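Local coordinates for putative lipoprotein (Bacteroides ovatus, PDB 3OQQ) that is of unknown function but, as a putative lipoprotein with bound calcium ions, is probably exported and membrane-anchored, at residues 64-67 / 68-72; 140-144 / 145-149; 225-229 / 230-234; 387-390 / 391-394; 405-408 / 409-412. All coordinates share one frame; numbering follows the deposited sequence. Where two conformers were deposited one is given.

Contact 1 (64-67 / 68-72)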
# COMPACT_ATOMS: atom_id res chain seq x y z
N TYR A 64 12.83 18.71 -12.21
CA TYR A 64 14.10 19.20 -11.70
C TYR A 64 14.13 20.74 -11.61
O TYR A 64 13.41 21.42 -12.35
CB TYR A 64 15.26 18.69 -12.58
CG TYR A 64 15.32 19.29 -13.98
CD1 TYR A 64 14.66 18.68 -15.05
CD2 TYR A 64 16.12 20.40 -14.26
CE1 TYR A 64 14.76 19.19 -16.35
CE2 TYR A 64 16.22 20.91 -15.55
CZ TYR A 64 15.55 20.30 -16.59
OH TYR A 64 15.65 20.80 -17.86
N ASN A 65 15.00 21.25 -10.73
CA ASN A 65 15.24 22.67 -10.53
C ASN A 65 16.20 23.16 -11.56
O ASN A 65 17.26 22.55 -11.77
CB ASN A 65 15.80 22.92 -9.11
CG ASN A 65 14.85 22.47 -8.04
OD1 ASN A 65 13.67 22.77 -8.09
ND2 ASN A 65 15.32 21.71 -7.07
N THR A 66 15.85 24.27 -12.22
CA THR A 66 16.69 24.86 -13.23
C THR A 66 17.61 25.88 -12.62
O THR A 66 17.36 26.36 -11.51
CB THR A 66 15.86 25.52 -14.35
OG1 THR A 66 15.20 26.68 -13.84
CG2 THR A 66 14.88 24.54 -15.06
N VAL A 67 18.63 26.24 -13.39
CA VAL A 67 19.65 27.21 -13.01
C VAL A 67 19.02 28.62 -12.84
O VAL A 67 19.62 29.49 -12.21
CB VAL A 67 20.81 27.17 -14.06
CG1 VAL A 67 20.42 27.82 -15.40
CG2 VAL A 67 22.10 27.76 -13.51
N SER A 68 17.79 28.84 -13.38
CA SER A 68 17.09 30.13 -13.27
C SER A 68 16.14 30.17 -12.05
O SER A 68 15.67 31.25 -11.70
CB SER A 68 16.30 30.42 -14.55
OG SER A 68 15.17 29.58 -14.66
N GLY A 69 15.89 29.03 -11.41
CA GLY A 69 15.01 28.98 -10.24
C GLY A 69 13.61 28.48 -10.54
O GLY A 69 12.71 28.55 -9.68
N THR A 70 13.39 27.96 -11.74
CA THR A 70 12.09 27.43 -12.13
C THR A 70 12.16 25.88 -12.04
O THR A 70 13.22 25.30 -11.79
CB THR A 70 11.70 27.97 -13.53
OG1 THR A 70 12.59 27.45 -14.53
CG2 THR A 70 11.68 29.53 -13.60
N GLU A 71 11.03 25.23 -12.22
CA GLU A 71 11.04 23.78 -12.23
C GLU A 71 10.70 23.30 -13.62
O GLU A 71 9.83 23.85 -14.30
CB GLU A 71 10.15 23.15 -11.16
CG GLU A 71 8.70 23.58 -11.13
CD GLU A 71 7.94 22.83 -10.06
OE1 GLU A 71 8.20 23.09 -8.86
OE2 GLU A 71 7.17 21.91 -10.41
N ALA A 72 11.47 22.31 -14.08
CA ALA A 72 11.30 21.77 -15.41
C ALA A 72 11.04 20.30 -15.33
O ALA A 72 11.32 19.68 -14.30
CB ALA A 72 12.54 22.05 -16.25
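Tyr64 and Ala72 form a hydrogen-bonded antiparallel pair, with Tyr64 N to Ala72 O at 2.8 Å and Ala72 N to Tyr64 O at 2.7 Å. The packing is tight at this end. Ala72 CB sits over one face of the Tyr64 ring, displaced toward the rim, in a CH-pi contact 3.8 Å from the centroid and 24° off the normal. The same methyl meets Thr66 CG2 at 3.6 Å. Beyond Thr66 the hairpin becomes polar, and Val67 to Thr70 are exposed. There Thr66 OG1, lodged between its own N and carbonyl carbon (chi1 70°), makes two hydroxyl bonds, to Thr70 OG1 at 2.8 Å and to Ser68 OG at 3.0 Å. Gly69 N to Thr66 O (3.0 Å) closes a type I turn, and Thr66 N to Thr70 O (2.9 Å) spans the hairpin just outside that turn. Gly69, with phi at 101°, would jam any CB against the preceding carbonyl O. The hairpin joins strand 59-65 to strand 71-80, which pair further with strands 23-26 and 96-104. Past that last strand, Asp108 takes the Tyr64 hydroxyl in a hydrogen bond, and Pro106 and Ala109 pack against the Tyr64 side chain.

Contact 2 (140-144 / 145-149). With CA (calcium ion), chain B; CA (calcium ion), chain C.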
# COMPACT_ATOMS: atom_id res chain seq x y z
N ASP A 140 -19.59 -17.97 -8.41
CA ASP A 140 -18.84 -18.57 -9.54
C ASP A 140 -18.28 -17.43 -10.38
O ASP A 140 -17.07 -17.40 -10.65
CB ASP A 140 -19.71 -19.52 -10.39
CG ASP A 140 -19.90 -20.90 -9.80
OD1 ASP A 140 -18.91 -21.45 -9.23
OD2 ASP A 140 -21.01 -21.47 -9.93
N SER A 141 -19.12 -16.41 -10.68
CA SER A 141 -18.64 -15.19 -11.35
C SER A 141 -18.17 -14.30 -10.22
O SER A 141 -18.93 -13.47 -9.71
CB SER A 141 -19.72 -14.55 -12.22
OG SER A 141 -20.19 -15.48 -13.18
N TRP A 142 -16.95 -14.59 -9.73
CA TRP A 142 -16.38 -13.93 -8.56
C TRP A 142 -16.34 -12.41 -8.68
O TRP A 142 -16.44 -11.72 -7.68
CB TRP A 142 -15.00 -14.50 -8.22
CG TRP A 142 -13.96 -14.31 -9.28
CD1 TRP A 142 -13.58 -15.21 -10.23
CD2 TRP A 142 -13.08 -13.18 -9.42
NE1 TRP A 142 -12.51 -14.72 -10.95
CE2 TRP A 142 -12.19 -13.47 -10.48
CE3 TRP A 142 -12.95 -11.94 -8.75
CZ2 TRP A 142 -11.20 -12.57 -10.90
CZ3 TRP A 142 -11.98 -11.04 -9.17
CH2 TRP A 142 -11.13 -11.35 -10.25
N TYR A 143 -16.29 -11.87 -9.90
CA TYR A 143 -16.25 -10.42 -10.10
C TYR A 143 -17.68 -9.81 -10.09
O TYR A 143 -17.84 -8.64 -10.38
CB TYR A 143 -15.48 -10.06 -11.37
CG TYR A 143 -15.58 -11.10 -12.46
CD1 TYR A 143 -16.79 -11.34 -13.11
CD2 TYR A 143 -14.48 -11.84 -12.86
CE1 TYR A 143 -16.89 -12.28 -14.14
CE2 TYR A 143 -14.56 -12.78 -13.88
CZ TYR A 143 -15.77 -13.00 -14.52
OH TYR A 143 -15.87 -13.96 -15.50
N ASP A 144 -18.69 -10.60 -9.69
CA ASP A 144 -20.06 -10.18 -9.45
C ASP A 144 -20.19 -9.76 -7.96
O ASP A 144 -21.21 -9.20 -7.54
CB ASP A 144 -21.06 -11.29 -9.82
CG ASP A 144 -21.61 -11.18 -11.24
OD1 ASP A 144 -21.55 -10.07 -11.81
OD2 ASP A 144 -22.15 -12.17 -11.74
N GLU A 145 -19.13 -10.02 -7.16
CA GLU A 145 -19.01 -9.55 -5.77
C GLU A 145 -18.77 -8.05 -5.84
O GLU A 145 -18.35 -7.57 -6.90
CB GLU A 145 -17.84 -10.26 -5.02
CG GLU A 145 -17.96 -11.78 -4.90
CD GLU A 145 -19.07 -12.38 -4.06
OE1 GLU A 145 -19.99 -11.64 -3.65
OE2 GLU A 145 -19.04 -13.61 -3.85
N ASP A 146 -19.03 -7.30 -4.75
CA ASP A 146 -18.88 -5.84 -4.79
C ASP A 146 -17.44 -5.34 -4.49
O ASP A 146 -17.13 -4.18 -4.82
CB ASP A 146 -19.94 -5.12 -3.90
CG ASP A 146 -20.04 -5.48 -2.42
OD1 ASP A 146 -19.19 -6.25 -1.92
OD2 ASP A 146 -20.96 -4.97 -1.76
N PHE A 147 -16.59 -6.18 -3.88
CA PHE A 147 -15.18 -5.86 -3.54
C PHE A 147 -15.05 -4.56 -2.73
O PHE A 147 -14.08 -3.81 -2.92
CB PHE A 147 -14.27 -5.81 -4.79
CG PHE A 147 -13.79 -7.19 -5.17
CD1 PHE A 147 -14.58 -8.02 -5.98
CD2 PHE A 147 -12.58 -7.68 -4.69
CE1 PHE A 147 -14.16 -9.32 -6.30
CE2 PHE A 147 -12.15 -8.98 -5.02
CZ PHE A 147 -12.95 -9.79 -5.81
N ASN A 148 -15.97 -4.31 -1.80
CA ASN A 148 -15.85 -3.09 -0.97
C ASN A 148 -15.94 -3.45 0.51
O ASN A 148 -16.10 -2.56 1.34
CB ASN A 148 -16.91 -2.06 -1.35
CG ASN A 148 -18.29 -2.56 -1.01
OD1 ASN A 148 -18.43 -3.60 -0.38
ND2 ASN A 148 -19.32 -1.82 -1.37
N ASP A 149 -15.88 -4.76 0.84
CA ASP A 149 -16.03 -5.26 2.22
C ASP A 149 -15.03 -4.63 3.17
O ASP A 149 -15.39 -4.32 4.31
CB ASP A 149 -15.98 -6.79 2.25
CG ASP A 149 -17.07 -7.35 1.34
OD1 ASP A 149 -17.96 -6.56 0.89
OD2 ASP A 149 -17.03 -8.56 1.05
CA CA B . -19.99 -5.21 0.45
CA CA C . -18.78 -8.45 -0.76
O HOH W 1 -20.20 -9.18 -2.57
O HOH W 2 -20.67 -7.80 0.50
O HOH W 3 -19.45 -10.28 0.62
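Trp142 O receives the N-H of Glu145 at 3.2 Å across a short 3-10 turn, the donor standing 55° above the carbonyl plane instead of on a lone pair. The same carbonyl is skirted by side chains: Glu145 CG comes within 3.2 Å of Trp142 O, and CE1 at the edge of the Phe147 ring also faces it. The two aromatic groups meet rim to rim, with planes at 69° and Phe147 CZ 3.6 Å from Trp142 CE3, so neither lies over the other. The Trp142 ring has Tyr143 CD2 over its centre on one face. Trp142 reaches Phe147 because its CG lies between its own N and carbonyl carbon (chi1 62°).

Beyond this aromatic edge the chain turns polar and holds two calcium ions. Asp146 OD1 bridges them, 2.7 Å from the calcium of chain B and 2.5 Å from that of chain C, while Asp146 OD2 is also hydrogen-bonded by the backbone N of Arg398. Asp149 OD1 bridges them too, at 2.5 and 2.6 Å respectively. Asn148 adds to the chain B site, and Glu132, Gly186 and Glu397 contribute from elsewhere. Glu145 acts from the second shell: its OE1 accepts from water 1 at 2.7 Å, a water that binds the chain C calcium and accepts from Asp146 N, while Leu139 engages OE2. The loop runs between strands 122-131 and 150-161. Backbone bonds tie Tyr143 to Arg402 and Glu145 to Phe401, both of helix 401-404, and the Trp142 and Tyr143 side chains lean on helix 408-413.

Contact 3 (225-229 / 230-234)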
# COMPACT_ATOMS: atom_id res chain seq x y z
N ALA A 225 -3.80 8.18 19.34
CA ALA A 225 -2.82 7.41 20.13
C ALA A 225 -1.50 7.41 19.41
O ALA A 225 -1.47 7.49 18.19
CB ALA A 225 -3.28 5.97 20.35
N LYS A 226 -0.42 7.27 20.16
CA LYS A 226 0.93 7.25 19.60
C LYS A 226 1.88 6.72 20.62
O LYS A 226 1.73 7.01 21.81
CB LYS A 226 1.37 8.67 19.17
CG LYS A 226 2.74 8.78 18.51
CD LYS A 226 2.99 10.23 18.09
CE LYS A 226 3.95 10.33 16.93
NZ LYS A 226 3.97 11.69 16.34
N GLU A 227 2.83 5.91 20.15
CA GLU A 227 3.97 5.40 20.89
C GLU A 227 5.16 5.65 19.99
O GLU A 227 5.16 5.20 18.85
CB GLU A 227 3.83 3.91 21.27
CG GLU A 227 4.90 3.47 22.25
CD GLU A 227 4.69 2.12 22.90
OE1 GLU A 227 3.52 1.73 23.12
OE2 GLU A 227 5.70 1.47 23.24
N GLU A 228 6.16 6.35 20.51
CA GLU A 228 7.33 6.77 19.72
C GLU A 228 8.62 6.01 20.02
O GLU A 228 8.95 5.78 21.19
CB GLU A 228 7.61 8.25 19.95
CG GLU A 228 6.61 9.17 19.28
CD GLU A 228 7.11 10.59 19.20
OE1 GLU A 228 7.88 10.91 18.27
OE2 GLU A 228 6.75 11.39 20.10
N LEU A 229 9.37 5.70 18.95
CA LEU A 229 10.73 5.11 18.97
C LEU A 229 10.89 3.95 19.96
O LEU A 229 11.87 3.88 20.71
CB LEU A 229 11.75 6.25 19.29
CG LEU A 229 11.66 7.51 18.44
CD1 LEU A 229 12.49 8.62 19.03
CD2 LEU A 229 12.12 7.26 17.03
N SER A 230 9.93 3.01 19.95
CA SER A 230 9.94 1.88 20.85
C SER A 230 10.93 0.81 20.39
O SER A 230 11.05 0.54 19.20
CB SER A 230 8.54 1.29 20.94
OG SER A 230 8.55 0.17 21.80
N THR A 231 11.59 0.16 21.35
CA THR A 231 12.53 -0.94 21.11
C THR A 231 11.85 -2.28 21.30
O THR A 231 12.50 -3.32 21.17
CB THR A 231 13.75 -0.83 22.05
OG1 THR A 231 13.29 -0.81 23.42
CG2 THR A 231 14.63 0.36 21.73
N LYS A 232 10.55 -2.27 21.65
CA LYS A 232 9.73 -3.47 21.87
C LYS A 232 9.57 -4.30 20.59
O LYS A 232 9.52 -3.73 19.49
CB LYS A 232 8.32 -3.07 22.35
CG LYS A 232 8.24 -2.45 23.75
CD LYS A 232 6.84 -1.91 23.97
CE LYS A 232 6.69 -1.17 25.27
NZ LYS A 232 5.30 -0.68 25.45
N ASN A 233 9.41 -5.62 20.75
CA ASN A 233 9.08 -6.56 19.67
C ASN A 233 7.65 -6.30 19.19
O ASN A 233 7.37 -6.29 17.99
CB ASN A 233 9.23 -8.00 20.17
CG ASN A 233 10.67 -8.46 20.28
OD1 ASN A 233 11.61 -7.71 19.99
ND2 ASN A 233 10.87 -9.72 20.64
N ILE A 234 6.74 -6.06 20.15
CA ILE A 234 5.34 -5.77 19.89
C ILE A 234 5.00 -4.41 20.49
O ILE A 234 5.14 -4.19 21.69
CB ILE A 234 4.39 -6.89 20.42
CG1 ILE A 234 4.75 -8.29 19.85
CG2 ILE A 234 2.92 -6.52 20.14
CD1 ILE A 234 4.25 -9.49 20.72
O HOH W 4 3.14 -0.96 23.21
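Glu227 and Lys232 reach across the chain's corner and meet at about a right angle. The lysine can be followed outward. A chi1 of -68° sets CG anti to the carbonyl carbon, and the chain then runs extended, so CB and CG only carry it past the corner. CD is the first atom to feel the glutamate, 3.6 Å from Glu227 OE2. CE passes the same oxygen at 3.5 Å. At the tip, NZ of Lys232 makes a salt bridge to Glu227 OE2 at 3.1 Å, approaching on the syn side and 17° out of the carboxylate plane. Water 4 links the pair a second time: it accepts from Lys232 NZ at 3.1 Å and donates to Glu227 OE1 at 2.7 Å. Both carboxylate oxygens are therefore engaged, which should limit rotation of the group.

Ser230 adds a weak hydrogen bond, its OG donating to Glu227 OE2 at 3.4 Å. That hydroxyl also accepts from Lys232 N at 3.2 Å in a fairly straight bond (160°), so one side chain connects the glutamate to the backbone of the turn. Glu227 and Ser230 both rest against Val235 of strand 234-242, whereas Leu229 points the other way and packs on Arg304 and Ile306 of strand 298-307. Two motifs combine at this corner. The Ser230 OG to Lys232 N bond defines an ST turn, and Leu229 and Ser230 face Ile208 together as a G1 beta bulge in strand 221-230, where the chain leaves its pairing with strand 205-215.

Contact 4 (387-390 / 391-394)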
# COMPACT_ATOMS: atom_id res chain seq x y z
N LYS A 387 -5.25 -5.09 -5.47
CA LYS A 387 -4.45 -3.92 -5.11
C LYS A 387 -4.38 -3.05 -6.34
O LYS A 387 -3.88 -3.46 -7.40
CB LYS A 387 -3.07 -4.34 -4.60
CG LYS A 387 -2.24 -3.20 -4.04
CD LYS A 387 -1.00 -3.77 -3.37
CE LYS A 387 0.14 -4.00 -4.31
NZ LYS A 387 1.34 -4.51 -3.59
N LEU A 388 -4.94 -1.85 -6.21
CA LEU A 388 -5.18 -0.94 -7.33
C LEU A 388 -4.51 0.43 -7.20
O LEU A 388 -4.20 0.83 -6.09
CB LEU A 388 -6.73 -0.75 -7.41
CG LEU A 388 -7.61 -2.02 -7.33
CD1 LEU A 388 -9.06 -1.69 -7.43
CD2 LEU A 388 -7.27 -3.01 -8.45
N PRO A 389 -4.42 1.23 -8.30
CA PRO A 389 -3.95 2.62 -8.16
C PRO A 389 -4.78 3.35 -7.11
O PRO A 389 -5.98 3.09 -6.97
CB PRO A 389 -4.14 3.19 -9.57
CG PRO A 389 -3.96 1.99 -10.45
CD PRO A 389 -4.75 0.94 -9.73
N VAL A 390 -4.13 4.19 -6.31
CA VAL A 390 -4.70 4.81 -5.10
C VAL A 390 -6.02 5.57 -5.37
O VAL A 390 -6.93 5.49 -4.55
CB VAL A 390 -3.68 5.66 -4.30
CG1 VAL A 390 -3.19 6.87 -5.10
CG2 VAL A 390 -4.23 6.04 -2.92
N GLY A 391 -6.13 6.22 -6.52
CA GLY A 391 -7.35 6.95 -6.86
C GLY A 391 -8.56 6.10 -7.22
O GLY A 391 -9.64 6.66 -7.41
N THR A 392 -8.41 4.76 -7.33
CA THR A 392 -9.53 3.91 -7.77
C THR A 392 -10.66 3.92 -6.75
O THR A 392 -10.43 3.66 -5.55
CB THR A 392 -9.09 2.49 -8.10
OG1 THR A 392 -7.95 2.57 -8.95
CG2 THR A 392 -10.20 1.66 -8.77
N ARG A 393 -11.87 4.24 -7.24
CA ARG A 393 -13.09 4.32 -6.43
C ARG A 393 -13.69 2.95 -6.17
O ARG A 393 -13.67 2.10 -7.06
CB ARG A 393 -14.14 5.19 -7.16
CG ARG A 393 -13.71 6.65 -7.23
CD ARG A 393 -14.11 7.19 -8.56
NE ARG A 393 -13.67 8.57 -8.77
CZ ARG A 393 -12.49 8.91 -9.27
NH1 ARG A 393 -11.58 7.99 -9.54
NH2 ARG A 393 -12.21 10.18 -9.51
N HIS A 394 -14.28 2.75 -4.99
CA HIS A 394 -14.93 1.47 -4.68
C HIS A 394 -16.41 1.53 -5.10
O HIS A 394 -16.99 2.61 -5.28
CB HIS A 394 -14.76 1.08 -3.20
CG HIS A 394 -15.39 2.06 -2.25
ND1 HIS A 394 -14.78 3.26 -1.95
CD2 HIS A 394 -16.58 1.99 -1.60
CE1 HIS A 394 -15.60 3.88 -1.11
NE2 HIS A 394 -16.68 3.15 -0.85
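Pro389 O is gripped twice by Thr392, by the backbone N at 3.0 Å and by OG1 at 2.8 Å. Both donors come from the same face of the carbonyl plane: the N-H stands 42° out of it and the hydroxyl is tilted by 30°. The hydroxyl can join the amide because OG1 lies beside its own N and anti to its carbonyl carbon (chi1 -49°). The same rotation sends CG2 the other way, to Leu388 CD1 at 3.8 Å, with the two side chains crossing at about a right angle. OG1 also rests near apolar atoms, 3.7 Å from Pro389 CD and 3.9 Å from Leu388 CB. Thr392 is thus split by role, one branch polar and one apolar. With alanine at this position, Pro389 O would probably lose its second donor and a gap would open beside Leu388 CD1, the turn then resting on one backbone bond. The apolar side is continued by Tyr405 and Tyr423, which touch Thr392, and by Val128, Met130 and Trp422, which touch Leu388. Val390 turns away from the second half of the turn and touches Thr126 and Glu153. The arrangement is a type I beta turn from Pro389 to Thr392, its usual backbone bond doubled by a threonine hydroxyl, which redirects the chain from strand 385-388 toward strand 394-395.

Contact 5 (405-408 / 409-412)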
# COMPACT_ATOMS: atom_id res chain seq x y z
N TYR A 405 -16.83 -1.40 -12.96
CA TYR A 405 -15.69 -1.36 -13.88
C TYR A 405 -15.97 -2.24 -15.11
O TYR A 405 -15.61 -3.43 -15.09
CB TYR A 405 -14.38 -1.76 -13.12
CG TYR A 405 -13.98 -0.68 -12.14
CD1 TYR A 405 -13.23 0.42 -12.55
CD2 TYR A 405 -14.46 -0.69 -10.83
CE1 TYR A 405 -12.94 1.47 -11.68
CE2 TYR A 405 -14.21 0.36 -9.96
CZ TYR A 405 -13.45 1.44 -10.39
OH TYR A 405 -13.23 2.51 -9.56
N PRO A 406 -16.57 -1.69 -16.21
CA PRO A 406 -16.93 -2.54 -17.38
C PRO A 406 -15.75 -3.16 -18.15
O PRO A 406 -15.98 -4.07 -18.93
CB PRO A 406 -17.72 -1.59 -18.30
CG PRO A 406 -18.19 -0.48 -17.40
CD PRO A 406 -17.10 -0.31 -16.38
N ASP A 407 -14.52 -2.66 -17.98
CA ASP A 407 -13.36 -3.25 -18.66
C ASP A 407 -12.58 -4.23 -17.77
O ASP A 407 -11.58 -4.80 -18.22
CB ASP A 407 -12.45 -2.15 -19.16
CG ASP A 407 -13.09 -1.34 -20.27
OD1 ASP A 407 -13.96 -1.90 -20.98
OD2 ASP A 407 -12.73 -0.18 -20.44
N PHE A 408 -13.03 -4.43 -16.50
CA PHE A 408 -12.36 -5.32 -15.54
C PHE A 408 -12.23 -6.76 -16.07
O PHE A 408 -11.11 -7.27 -16.09
CB PHE A 408 -13.08 -5.34 -14.18
CG PHE A 408 -12.43 -6.19 -13.09
CD1 PHE A 408 -11.19 -5.84 -12.57
CD2 PHE A 408 -13.06 -7.32 -12.59
CE1 PHE A 408 -10.59 -6.61 -11.56
CE2 PHE A 408 -12.48 -8.07 -11.57
CZ PHE A 408 -11.25 -7.70 -11.05
N THR A 409 -13.35 -7.41 -16.49
CA THR A 409 -13.27 -8.82 -16.94
C THR A 409 -12.41 -8.96 -18.18
O THR A 409 -11.73 -9.98 -18.32
CB THR A 409 -14.64 -9.48 -17.13
OG1 THR A 409 -15.28 -8.88 -18.24
CG2 THR A 409 -15.53 -9.36 -15.87
N LYS A 410 -12.36 -7.92 -19.04
CA LYS A 410 -11.50 -7.92 -20.24
C LYS A 410 -10.03 -8.06 -19.83
O LYS A 410 -9.30 -8.83 -20.44
CB LYS A 410 -11.71 -6.66 -21.09
CG LYS A 410 -12.95 -6.72 -21.97
CD LYS A 410 -13.20 -5.38 -22.65
CE LYS A 410 -14.45 -5.40 -23.48
NZ LYS A 410 -14.82 -4.03 -23.95
N TRP A 411 -9.61 -7.34 -18.80
CA TRP A 411 -8.27 -7.40 -18.23
C TRP A 411 -8.06 -8.75 -17.53
O TRP A 411 -7.02 -9.41 -17.76
CB TRP A 411 -8.10 -6.25 -17.24
CG TRP A 411 -6.79 -6.25 -16.50
CD1 TRP A 411 -5.58 -5.84 -16.98
CD2 TRP A 411 -6.61 -6.49 -15.10
NE1 TRP A 411 -4.64 -5.88 -15.98
CE2 TRP A 411 -5.24 -6.27 -14.81
CE3 TRP A 411 -7.48 -6.84 -14.04
CZ2 TRP A 411 -4.72 -6.39 -13.51
CZ3 TRP A 411 -6.97 -6.94 -12.76
CH2 TRP A 411 -5.60 -6.72 -12.50
N VAL A 412 -9.02 -9.18 -16.69
CA VAL A 412 -8.93 -10.46 -15.98
C VAL A 412 -8.76 -11.60 -16.99
O VAL A 412 -7.76 -12.32 -16.93
CB VAL A 412 -10.13 -10.74 -15.02
CG1 VAL A 412 -10.06 -12.18 -14.46
CG2 VAL A 412 -10.16 -9.73 -13.86
O HOH W 5 -15.75 -5.97 -16.43
O HOH W 6 -15.23 -6.51 -19.49
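The first turn of helix 408-413, entered from a type I turn, is built here as Asp407 O accepts from Trp411 N at 3.3 Å and Phe408 O from Val412 N at 2.9 Å, the latter donor lying in the carbonyl plane. Phe408 carries the apolar side. Its CG is anti to the backbone N (chi1 -177°), which puts the ring beside its own carbonyl carbon, on the side of Val412. Val412 CG2 sits over one ring face, 16° off the normal and 3.7 Å from the centroid, a CH-pi contact one turn on. Trp411 meets the same ring obliquely, with CZ3 at 3.8 Å from Phe408 CE1 and the planes at 42°. A serine in place of Phe408 would probably strip Val412 CG2 of its aromatic face and remove one of the aromatic neighbours at the Trp411 rim.

The opposite character appears at Asp407 and Lys410, where OD1 and NZ form only a long salt bridge of 3.8 Å; Asp407 OD2 is held by Asn425. Two waters stitch the turn to the helix start. Water 5 donates to Tyr405 O at 2.9 Å and accepts from Thr409 N at 2.8 Å, while water 6 donates to Pro406 O and also bonds Thr409 OG1. The segment follows helix 401-404. Around it, Phe408 meets Phe401 of that helix and Trp422 edge-to-face, Trp411 meets Phe91 edge-to-face, and the loop between strands 122-131 and 150-161 closes the cluster.

Overall arrangement
From the N terminus, the contacts follow in series and none nests in or crosses another. Contact 1 closes the hairpin of strands 59-65 and 71-80, about 48 Å centre to centre from contact 2, which shapes the loop between strands 122-131 and 150-161. Contact 3 turns the corner from strand 221-230 toward strand 234-242, joining two sheets; like contact 1, it stands apart. Contact 4 closes the turn after strand 385-388, and contact 5 the link from helix 401-404 into helix 408-413. They meet where Arg393 O probably bonds Tyr405 OH, and both reach contact 2: His394 packs on Asn148, and Phe408, Thr409 and Val412 on Trp142 and Tyr143, tying strand 385-388, the short helices and the calcium loop together.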